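Local coordinates for fatty acid-binding protein homolog (Ascaris suum, PDB 6I8X) that binds fatty acids in the interior of a beta-barrel and may sequester potentially toxic fatty acids or help maintain the impermeable lipid layer of the eggshell, at residues E23-Y28 / T142-K147; L106-I111 / Y122-D127. All blocks are in the same frame, centred on the assembly; numbering follows the deposited sequence.

From the N terminus the chain runs through strand 15-23 into the helical pair 25-31 and 36-43, and the end of strand 15-23 and the helix start are met near the C terminus by strand 140-148. Contact 1 therefore closes a loop of more than a hundred residues, bringing the last strand beside the first and fastening the helical lid to it. Contact 2 closes a short loop between 106-111 and 122-127, a hairpin that falls wholly within the larger loop of contact 1. Both belong to one antiparallel sheet, with strand 130-137 between 119-127 and 140-148. Their centres lie about 13 Å apart, and they meet where Tyr28 OH packs on Tyr122 CE1 at 3.9 Å.

Contact 1: E23-Y28 / T142-K147; sequences ENFDEY and TSRYYK. With VCA (vaccenic acid), chain C.
Where the first strand of the barrel turns into the helical lid, Glu23 pairs with Ser143 of the last strand as an antiparallel hydrogen-bonded pair. Glu23 N donates to Ser143 O at 2.9 Å; in return Glu23 O takes a weak bond from Ser143 N and a short one from Thr142 OG1, 2.7 Å, tilted 31° from the carbonyl plane. The Thr142 hydroxyl, anti to its own N (chi1 -174°), is thereby turned to the helix start, while CG2 lies over the face of the Tyr28 ring, 4.0 Å from its centroid. Phe25 meets Arg144 face to face: guanidinium and ring are stacked with planes 17° apart, CZ 3.9 Å from the centroid, and CD sits over the same ring as a CH-pi contact. Bends at chi2 and chi3 fold the arginine chain across the ring. Asp22 forms a salt bridge with Arg144 NH1, and NH2 lies 3.7 Å from C3 of vaccenic acid, near the guanidinium plane. Tyr146 OH lies 2.7 Å from O1 of the ligand, which is hydrogen-bonded to Lys49. This strand-to-lid junction, with Tyr146 at the carboxylate and Arg144 beside the first carbons, is that of the fatty acid-binding protein barrel.

Contact 2: L106-I111 / Y122-D127; sequences LTETHI and YEYRRD. With EDO (1,2-ethanediol), chain H.
Leu106 and Glu108 form hydrogen-bonded antiparallel pairs with Tyr124 and Tyr122, on either side of the non-hydrogen-bonded pair Thr107-Glu123, and the axes of the two segments approach to 4.7 Å, with their N-to-C directions 160° apart. This is the beta hairpin of strands 105-112 and 119-127 in the barrel wall. Four backbone bonds carry the ladder, among them Tyr124 N to Leu106 O at 2.7 Å and Tyr122 N to Glu108 O at 2.8 Å. Leu106, Glu108, Tyr122 and Tyr124 share one sheet face, where Leu106 CD2 packs against Tyr124 CD2, the two side chains lying side by side. Glu108 is extended, CG anti to the backbone N (chi1 179°), which carries its carboxylate along to the Tyr124 hydroxyl. Tyr124 OH donates to Glu108 OE1 at 2.7 Å, with carboxylate and tyrosine ring nearly coplanar, and also bonds Lys49 of the fatty-acid pocket. The edge of Tyr122 points toward the face of His110 in an offset edge-to-face pair, planes 66° apart. His110 ND1 is joined to His94, so both imidazole nitrogens have partners and its rotation is probably fixed. The other carboxylate oxygen, Glu108 OE2, receives His110 NE2 at 2.7 Å, from above the carboxylate plane but within the imidazole plane.

Contact 1: E23-Y28 / T142-K147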
ATOM      1  N   GLU A  23      -4.623 -14.325  -4.043  1.00 33.07           N
ATOM      2  CA  GLU A  23      -4.283 -15.718  -3.752  1.00 33.28           C
ATOM      3  C   GLU A  23      -4.011 -15.793  -2.279  1.00 36.06           C
ATOM      4  O   GLU A  23      -3.225 -14.982  -1.779  1.00 34.28           O
ATOM      5  CB  GLU A  23      -2.977 -16.103  -4.474  1.00 35.89           C
ATOM      6  CG  GLU A  23      -3.096 -16.424  -5.956  1.00 55.24           C
ATOM      7  CD  GLU A  23      -1.787 -16.416  -6.741  1.00 90.31           C
ATOM      8  OE1 GLU A  23      -1.858 -16.373  -7.991  1.00 96.16           O
ATOM      9  OE2 GLU A  23      -0.697 -16.423  -6.118  1.00 80.09           O
ATOM     10  N   ASN A  24      -4.649 -16.755  -1.573  1.00 33.30           N
ATOM     11  CA  ASN A  24      -4.433 -17.013  -0.145  1.00 32.68           C
ATOM     12  C   ASN A  24      -4.719 -15.810   0.784  1.00 35.94           C
ATOM     13  O   ASN A  24      -4.146 -15.732   1.879  1.00 34.74           O
ATOM     14  CB  ASN A  24      -2.985 -17.555   0.077  1.00 33.53           C
ATOM     15  CG  ASN A  24      -2.870 -18.483   1.276  1.00 50.26           C
ATOM     16  OD1 ASN A  24      -3.789 -19.258   1.594  1.00 42.12           O
ATOM     17  ND2 ASN A  24      -1.779 -18.363   2.014  1.00 34.92           N
ATOM     18  N   PHE A  25      -5.598 -14.875   0.370  1.00 32.74           N
ATOM     19  CA  PHE A  25      -5.888 -13.707   1.228  1.00 31.68           C
ATOM     20  C   PHE A  25      -6.612 -14.092   2.524  1.00 34.76           C
ATOM     21  O   PHE A  25      -6.330 -13.510   3.563  1.00 34.79           O
ATOM     22  CB  PHE A  25      -6.623 -12.578   0.464  1.00 32.02           C
ATOM     23  CG  PHE A  25      -6.658 -11.225   1.151  1.00 32.35           C
ATOM     24  CD1 PHE A  25      -5.520 -10.707   1.776  1.00 33.90           C
ATOM     25  CD2 PHE A  25      -7.805 -10.431   1.109  1.00 31.91           C
ATOM     26  CE1 PHE A  25      -5.552  -9.451   2.396  1.00 33.74           C
ATOM     27  CE2 PHE A  25      -7.831  -9.169   1.719  1.00 32.60           C
ATOM     28  CZ  PHE A  25      -6.703  -8.684   2.346  1.00 31.05           C
ATOM     29  N   ASP A  26      -7.480 -15.103   2.478  1.00 32.30           N
ATOM     30  CA  ASP A  26      -8.227 -15.579   3.649  1.00 32.60           C
ATOM     31  C   ASP A  26      -7.331 -16.122   4.776  1.00 35.27           C
ATOM     32  O   ASP A  26      -7.520 -15.741   5.928  1.00 34.43           O
ATOM     33  CB  ASP A  26      -9.271 -16.631   3.269  1.00 34.27           C
ATOM     34  CG  ASP A  26     -10.148 -16.992   4.442  1.00 44.68           C
ATOM     35  OD1 ASP A  26     -11.120 -16.269   4.680  1.00 44.63           O
ATOM     36  OD2 ASP A  26      -9.817 -17.982   5.164  1.00 49.18           O
ATOM     37  N   GLU A  27      -6.401 -17.023   4.463  1.00 33.06           N
ATOM     38  CA  GLU A  27      -5.515 -17.570   5.494  1.00 34.82           C
ATOM     39  C   GLU A  27      -4.618 -16.482   6.087  1.00 38.07           C
ATOM     40  O   GLU A  27      -4.316 -16.524   7.282  1.00 38.65           O
ATOM     41  CB  GLU A  27      -4.709 -18.784   4.977  1.00 37.19           C
ATOM     42  CG  GLU A  27      -4.278 -19.768   6.071  1.00 51.68           C
ATOM     43  CD  GLU A  27      -5.325 -20.337   7.022  1.00 74.24           C
ATOM     44  OE1 GLU A  27      -6.507 -20.468   6.627  1.00 56.94           O
ATOM     45  OE2 GLU A  27      -4.948 -20.671   8.170  1.00 76.09           O
ATOM     46  N   TYR A  28      -4.224 -15.495   5.256  1.00 33.05           N
ATOM     47  CA  TYR A  28      -3.426 -14.352   5.687  1.00 32.41           C
ATOM     48  C   TYR A  28      -4.201 -13.533   6.705  1.00 35.89           C
ATOM     49  O   TYR A  28      -3.630 -13.157   7.715  1.00 36.73           O
ATOM     50  CB  TYR A  28      -3.009 -13.455   4.495  1.00 32.13           C
ATOM     51  CG  TYR A  28      -2.497 -12.100   4.951  1.00 32.79           C
ATOM     52  CD1 TYR A  28      -1.185 -11.940   5.398  1.00 34.55           C
ATOM     53  CD2 TYR A  28      -3.351 -11.004   5.034  1.00 32.84           C
ATOM     54  CE1 TYR A  28      -0.718 -10.701   5.840  1.00 31.89           C
ATOM     55  CE2 TYR A  28      -2.906  -9.773   5.517  1.00 33.06           C
ATOM     56  CZ  TYR A  28      -1.582  -9.622   5.894  1.00 37.84           C
ATOM     57  OH  TYR A  28      -1.141  -8.402   6.328  1.00 39.46           O
ATOM     58  N   THR A 142       0.478 -13.944   0.910  1.00 35.38           N
ATOM     59  CA  THR A 142      -0.631 -13.601   0.017  1.00 32.89           C
ATOM     60  C   THR A 142      -0.172 -12.607  -1.068  1.00 33.19           C
ATOM     61  O   THR A 142       0.733 -11.815  -0.823  1.00 31.26           O
ATOM     62  CB  THR A 142      -1.867 -13.105   0.814  1.00 37.29           C
ATOM     63  OG1 THR A 142      -2.951 -12.930  -0.097  1.00 36.86           O
ATOM     64  CG2 THR A 142      -1.621 -11.777   1.567  1.00 32.92           C
ATOM     65  N   SER A 143      -0.778 -12.688  -2.261  1.00 29.83           N
ATOM     66  CA  SER A 143      -0.536 -11.794  -3.401  1.00 29.19           C
ATOM     67  C   SER A 143      -1.897 -11.284  -3.862  1.00 31.13           C
ATOM     68  O   SER A 143      -2.827 -12.071  -3.961  1.00 30.16           O
ATOM     69  CB  SER A 143       0.144 -12.537  -4.549  1.00 31.00           C
ATOM     70  OG  SER A 143       1.495 -12.743  -4.201  1.00 47.16           O
ATOM     71  N   ARG A 144      -2.018  -9.977  -4.097  1.00 28.71           N
ATOM     72  CA  ARG A 144      -3.258  -9.314  -4.538  1.00 28.35           C
ATOM     73  C   ARG A 144      -2.878  -8.647  -5.843  1.00 32.95           C
ATOM     74  O   ARG A 144      -1.853  -7.957  -5.902  1.00 31.90           O
ATOM     75  CB  ARG A 144      -3.717  -8.253  -3.496  1.00 29.00           C
ATOM     76  CG  ARG A 144      -3.945  -8.780  -2.069  1.00 32.42           C
ATOM     77  CD  ARG A 144      -5.423  -9.007  -1.778  1.00 44.61           C
ATOM     78  NE  ARG A 144      -6.063  -7.791  -1.315  1.00 49.33           N
ATOM     79  CZ  ARG A 144      -7.372  -7.580  -1.275  1.00 55.14           C
ATOM     80  NH1 ARG A 144      -8.219  -8.527  -1.668  1.00 43.78           N
ATOM     81  NH2 ARG A 144      -7.847  -6.436  -0.817  1.00 38.44           N
ATOM     82  N   TYR A 145      -3.685  -8.881  -6.893  1.00 30.81           N
ATOM     83  CA  TYR A 145      -3.469  -8.437  -8.273  1.00 30.27           C
ATOM     84  C   TYR A 145      -4.372  -7.263  -8.651  1.00 31.87           C
ATOM     85  O   TYR A 145      -5.585  -7.402  -8.653  1.00 29.40           O
ATOM     86  CB  TYR A 145      -3.601  -9.643  -9.255  1.00 31.27           C
ATOM     87  CG  TYR A 145      -2.619 -10.755  -8.927  1.00 35.26           C
ATOM     88  CD1 TYR A 145      -2.906 -11.702  -7.946  1.00 38.15           C
ATOM     89  CD2 TYR A 145      -1.369 -10.808  -9.534  1.00 35.79           C
ATOM     90  CE1 TYR A 145      -1.982 -12.678  -7.589  1.00 39.16           C
ATOM     91  CE2 TYR A 145      -0.444 -11.795  -9.201  1.00 36.88           C
ATOM     92  CZ  TYR A 145      -0.754 -12.726  -8.225  1.00 47.16           C
ATOM     93  OH  TYR A 145       0.149 -13.707  -7.894  1.00 51.79           O
ATOM     94  N   TYR A 146      -3.753  -6.112  -8.984  1.00 29.55           N
ATOM     95  CA  TYR A 146      -4.406  -4.840  -9.367  1.00 28.86           C
ATOM     96  C   TYR A 146      -4.067  -4.524 -10.805  1.00 33.33           C
ATOM     97  O   TYR A 146      -2.895  -4.352 -11.170  1.00 34.17           O
ATOM     98  CB  TYR A 146      -3.917  -3.674  -8.479  1.00 28.82           C
ATOM     99  CG  TYR A 146      -4.245  -3.814  -7.014  1.00 30.11           C
ATOM    100  CD1 TYR A 146      -3.490  -4.646  -6.186  1.00 32.76           C
ATOM    101  CD2 TYR A 146      -5.261  -3.060  -6.433  1.00 30.52           C
ATOM    102  CE1 TYR A 146      -3.789  -4.781  -4.831  1.00 33.74           C
ATOM    103  CE2 TYR A 146      -5.542  -3.153  -5.070  1.00 31.88           C
ATOM    104  CZ  TYR A 146      -4.820  -4.037  -4.280  1.00 44.13           C
ATOM    105  OH  TYR A 146      -5.091  -4.161  -2.944  1.00 52.07           O
ATOM    106  N   LYS A 147      -5.092  -4.501 -11.624  1.00 29.71           N
ATOM    107  CA  LYS A 147      -5.005  -4.269 -13.054  1.00 29.38           C
ATOM    108  C   LYS A 147      -4.840  -2.783 -13.299  1.00 33.55           C
ATOM    109  O   LYS A 147      -5.636  -1.994 -12.797  1.00 33.02           O
ATOM    110  CB  LYS A 147      -6.273  -4.836 -13.738  1.00 30.35           C
ATOM    111  CG  LYS A 147      -6.338  -4.708 -15.251  1.00 36.33           C
ATOM    112  CD  LYS A 147      -5.732  -5.900 -15.970  1.00 48.91           C
ATOM    113  CE  LYS A 147      -6.064  -5.939 -17.445  1.00 60.93           C
ATOM    114  NZ  LYS A 147      -5.200  -5.025 -18.223  1.00 72.84           N
TER
HETATM  115  O2  VCA C 201      -4.474  -2.217   0.966  1.00 89.03           O
HETATM  116  C1  VCA C 201      -5.503  -2.947   0.599  1.00 92.39           C
HETATM  117  O1  VCA C 201      -5.782  -3.156  -0.557  1.00 94.23           O
HETATM  118  C2  VCA C 201      -6.301  -3.513   1.740  1.00 93.58           C
HETATM  119  C3  VCA C 201      -7.811  -3.551   1.523  1.00 91.51           C
HETATM  120  C4  VCA C 201      -8.577  -3.772   2.817  1.00 91.76           C
HETATM  121  C5  VCA C 201     -10.071  -3.966   2.661  1.00 89.97           C
HETATM  122  C6  VCA C 201     -10.866  -2.677   2.691  1.00 89.89           C
HETATM  123  C7  VCA C 201     -12.325  -2.880   2.335  1.00 92.25           C
HETATM  124  C8  VCA C 201     -13.245  -3.382   3.437  1.00 95.61           C
HETATM  125  C9  VCA C 201     -13.763  -2.298   4.362  1.00 96.81           C
HETATM  126  C10 VCA C 201     -14.579  -2.857   5.534  1.00 98.28           C
HETATM  127  C11 VCA C 201     -14.505  -2.016   6.773  1.00 99.26           C
HETATM  128  C12 VCA C 201     -13.446  -1.874   7.550  1.00 99.97           C
HETATM  129  C13 VCA C 201     -12.104  -2.515   7.345  1.00 99.12           C
HETATM  130  C14 VCA C 201     -11.161  -2.366   8.539  1.00 98.09           C
HETATM  131  C15 VCA C 201      -9.863  -3.147   8.408  1.00 96.89           C
HETATM  132  C16 VCA C 201      -9.003  -2.796   7.200  1.00 94.98           C
HETATM  133  C17 VCA C 201      -7.683  -3.543   7.160  1.00 96.76           C
HETATM  134  C18 VCA C 201      -6.699  -2.964   6.179  1.00 96.49           C

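Contact 2: L106-I111 / Y122-D127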
ATOM      1  N   LEU A 106       8.559  -1.531  -4.553  1.00 33.11           N
ATOM      2  CA  LEU A 106       8.070  -0.473  -3.682  1.00 32.14           C
ATOM      3  C   LEU A 106       7.575  -1.118  -2.374  1.00 37.81           C
ATOM      4  O   LEU A 106       6.848  -2.109  -2.405  1.00 36.74           O
ATOM      5  CB  LEU A 106       6.955   0.311  -4.390  1.00 30.52           C
ATOM      6  CG  LEU A 106       6.091   1.284  -3.576  1.00 33.43           C
ATOM      7  CD1 LEU A 106       6.868   2.534  -3.210  1.00 33.97           C
ATOM      8  CD2 LEU A 106       4.867   1.703  -4.401  1.00 31.76           C
ATOM      9  N   THR A 107       8.028  -0.595  -1.231  1.00 35.73           N
ATOM     10  CA  THR A 107       7.580  -1.079   0.073  1.00 35.46           C
ATOM     11  C   THR A 107       6.717  -0.001   0.747  1.00 38.18           C
ATOM     12  O   THR A 107       6.801   1.180   0.389  1.00 37.97           O
ATOM     13  CB  THR A 107       8.735  -1.577   0.945  1.00 45.35           C
ATOM     14  OG1 THR A 107       9.510  -0.470   1.397  1.00 43.22           O
ATOM     15  CG2 THR A 107       9.598  -2.628   0.245  1.00 41.77           C
ATOM     16  N   GLU A 108       5.853  -0.422   1.673  1.00 32.46           N
ATOM     17  CA  GLU A 108       4.951   0.435   2.422  1.00 32.17           C
ATOM     18  C   GLU A 108       4.878  -0.191   3.806  1.00 39.23           C
ATOM     19  O   GLU A 108       4.341  -1.293   3.982  1.00 39.80           O
ATOM     20  CB  GLU A 108       3.567   0.484   1.744  1.00 32.41           C
ATOM     21  CG  GLU A 108       2.525   1.333   2.454  1.00 40.30           C
ATOM     22  CD  GLU A 108       1.120   1.284   1.858  1.00 52.83           C
ATOM     23  OE1 GLU A 108       0.958   0.777   0.727  1.00 43.59           O
ATOM     24  OE2 GLU A 108       0.178   1.782   2.514  1.00 47.23           O
ATOM     25  N   THR A 109       5.452   0.501   4.778  1.00 35.99           N
ATOM     26  CA  THR A 109       5.526   0.031   6.142  1.00 37.24           C
ATOM     27  C   THR A 109       4.570   0.826   7.016  1.00 43.47           C
ATOM     28  O   THR A 109       4.543   2.055   6.959  1.00 43.59           O
ATOM     29  CB  THR A 109       6.995   0.079   6.605  1.00 44.11           C
ATOM     30  OG1 THR A 109       7.797  -0.574   5.612  1.00 39.00           O
ATOM     31  CG2 THR A 109       7.216  -0.583   7.988  1.00 42.11           C
ATOM     32  N   HIS A 110       3.776   0.103   7.812  1.00 40.84           N
ATOM     33  CA  HIS A 110       2.824   0.661   8.768  1.00 40.66           C
ATOM     34  C   HIS A 110       3.231   0.268  10.163  1.00 46.74           C
ATOM     35  O   HIS A 110       3.583  -0.889  10.417  1.00 45.68           O
ATOM     36  CB  HIS A 110       1.394   0.162   8.507  1.00 39.53           C
ATOM     37  CG  HIS A 110       0.791   0.660   7.232  1.00 41.68           C
ATOM     38  ND1 HIS A 110      -0.432   1.317   7.223  1.00 43.22           N
ATOM     39  CD2 HIS A 110       1.233   0.553   5.960  1.00 42.54           C
ATOM     40  CE1 HIS A 110      -0.679   1.606   5.957  1.00 41.66           C
ATOM     41  NE2 HIS A 110       0.297   1.180   5.162  1.00 41.85           N
ATOM     42  N   ILE A 111       3.203   1.248  11.064  1.00 45.65           N
ATOM     43  CA  ILE A 111       3.424   1.046  12.487  1.00 47.75           C
ATOM     44  C   ILE A 111       2.174   1.623  13.145  1.00 51.96           C
ATOM     45  O   ILE A 111       1.846   2.776  12.893  1.00 50.73           O
ATOM     46  CB  ILE A 111       4.729   1.697  13.047  1.00 52.52           C
ATOM     47  CG1 ILE A 111       5.998   1.225  12.294  1.00 53.14           C
ATOM     48  CG2 ILE A 111       4.846   1.420  14.538  1.00 53.69           C
ATOM     49  CD1 ILE A 111       7.321   2.017  12.645  1.00 55.23           C
ATOM     50  N   TYR A 122       4.333  -4.023   3.355  1.00 37.74           N
ATOM     51  CA  TYR A 122       3.679  -4.508   2.122  1.00 38.24           C
ATOM     52  C   TYR A 122       4.615  -4.214   0.955  1.00 41.93           C
ATOM     53  O   TYR A 122       5.237  -3.160   0.911  1.00 41.16           O
ATOM     54  CB  TYR A 122       2.318  -3.844   1.867  1.00 40.10           C
ATOM     55  CG  TYR A 122       1.403  -3.853   3.065  1.00 45.45           C
ATOM     56  CD1 TYR A 122       0.956  -5.050   3.617  1.00 47.90           C
ATOM     57  CD2 TYR A 122       1.023  -2.668   3.684  1.00 48.33           C
ATOM     58  CE1 TYR A 122       0.108  -5.065   4.725  1.00 50.41           C
ATOM     59  CE2 TYR A 122       0.207  -2.671   4.819  1.00 50.85           C
ATOM     60  CZ  TYR A 122      -0.260  -3.872   5.327  1.00 59.67           C
ATOM     61  OH  TYR A 122      -1.093  -3.880   6.421  1.00 64.37           O
ATOM     62  N   GLU A 123       4.696  -5.137   0.006  1.00 38.14           N
ATOM     63  CA  GLU A 123       5.571  -5.037  -1.151  1.00 37.31           C
ATOM     64  C   GLU A 123       4.757  -4.949  -2.445  1.00 37.77           C
ATOM     65  O   GLU A 123       3.808  -5.705  -2.620  1.00 35.69           O
ATOM     66  CB  GLU A 123       6.480  -6.264  -1.142  1.00 39.52           C
ATOM     67  CG  GLU A 123       7.430  -6.414  -2.312  1.00 56.17           C
ATOM     68  CD  GLU A 123       8.166  -7.742  -2.340  1.00 85.22           C
ATOM     69  OE1 GLU A 123       8.477  -8.284  -1.252  1.00 78.65           O
ATOM     70  OE2 GLU A 123       8.430  -8.244  -3.457  1.00 83.42           O
ATOM     71  N   TYR A 124       5.126  -4.017  -3.347  1.00 32.84           N
ATOM     72  CA  TYR A 124       4.467  -3.862  -4.630  1.00 31.55           C
ATOM     73  C   TYR A 124       5.436  -4.101  -5.746  1.00 35.70           C
ATOM     74  O   TYR A 124       6.563  -3.600  -5.721  1.00 35.14           O
ATOM     75  CB  TYR A 124       3.836  -2.488  -4.820  1.00 32.09           C
ATOM     76  CG  TYR A 124       2.782  -2.104  -3.819  1.00 34.31           C
ATOM     77  CD1 TYR A 124       1.431  -2.304  -4.092  1.00 35.56           C
ATOM     78  CD2 TYR A 124       3.117  -1.397  -2.662  1.00 35.41           C
ATOM     79  CE1 TYR A 124       0.441  -1.828  -3.238  1.00 34.96           C
ATOM     80  CE2 TYR A 124       2.134  -0.934  -1.789  1.00 36.19           C
ATOM     81  CZ  TYR A 124       0.796  -1.154  -2.079  1.00 39.74           C
ATOM     82  OH  TYR A 124      -0.187  -0.678  -1.247  1.00 38.41           O
ATOM     83  N   ARG A 125       4.978  -4.853  -6.763  1.00 33.27           N
ATOM     84  CA  ARG A 125       5.783  -5.167  -7.929  1.00 34.22           C
ATOM     85  C   ARG A 125       4.921  -5.079  -9.147  1.00 38.38           C
ATOM     86  O   ARG A 125       3.735  -5.349  -9.080  1.00 36.77           O
ATOM     87  CB  ARG A 125       6.388  -6.576  -7.810  1.00 36.52           C
ATOM     88  CG  ARG A 125       7.449  -6.724  -6.714  1.00 47.18           C
ATOM     89  CD  ARG A 125       8.106  -8.094  -6.723  1.00 58.48           C
ATOM     90  NE  ARG A 125       8.964  -8.276  -7.894  1.00 69.57           N
ATOM     91  CZ  ARG A 125      10.253  -7.960  -7.939  1.00 82.27           C
ATOM     92  NH1 ARG A 125      10.860  -7.464  -6.867  1.00 63.06           N
ATOM     93  NH2 ARG A 125      10.948  -8.149  -9.052  1.00 73.57           N
ATOM     94  N   ARG A 126       5.500  -4.659 -10.254  1.00 37.38           N
ATOM     95  CA  ARG A 126       4.778  -4.626 -11.515  1.00 37.21           C
ATOM     96  C   ARG A 126       5.050  -5.904 -12.248  1.00 41.53           C
ATOM     97  O   ARG A 126       6.186  -6.359 -12.279  1.00 41.73           O
ATOM     98  CB  ARG A 126       5.155  -3.419 -12.385  1.00 34.70           C
ATOM     99  CG  ARG A 126       4.377  -2.167 -12.042  1.00 40.95           C
ATOM    100  CD  ARG A 126       2.879  -2.230 -12.341  1.00 38.33           C
ATOM    101  NE  ARG A 126       2.543  -2.481 -13.751  1.00 36.31           N
ATOM    102  CZ  ARG A 126       2.375  -1.542 -14.682  1.00 37.80           C
ATOM    103  NH1 ARG A 126       2.567  -0.264 -14.389  1.00 27.28           N
ATOM    104  NH2 ARG A 126       2.035  -1.876 -15.916  1.00 29.32           N
ATOM    105  N   ASP A 127       4.006  -6.500 -12.819  1.00 38.84           N
ATOM    106  CA  ASP A 127       4.117  -7.704 -13.620  1.00 39.37           C
ATOM    107  C   ASP A 127       3.149  -7.577 -14.801  1.00 38.96           C
ATOM    108  O   ASP A 127       1.964  -7.922 -14.687  1.00 37.92           O
ATOM    109  CB  ASP A 127       3.843  -8.961 -12.785  1.00 42.13           C
ATOM    110  CG  ASP A 127       4.117 -10.224 -13.566  1.00 55.90           C
ATOM    111  OD1 ASP A 127       4.951 -10.171 -14.503  1.00 56.35           O
ATOM    112  OD2 ASP A 127       3.466 -11.256 -13.274  1.00 65.35           O
TER
HETATM  113  C1  EDO H 206       6.146  -9.442   2.746  1.00 71.71           C
HETATM  114  O1  EDO H 206       6.512  -8.138   2.321  1.00 71.10           O
HETATM  115  C2  EDO H 206       5.914 -10.369   1.519  1.00 71.58           C
HETATM  116  O2  EDO H 206       7.014 -10.261   0.635  1.00 73.30           O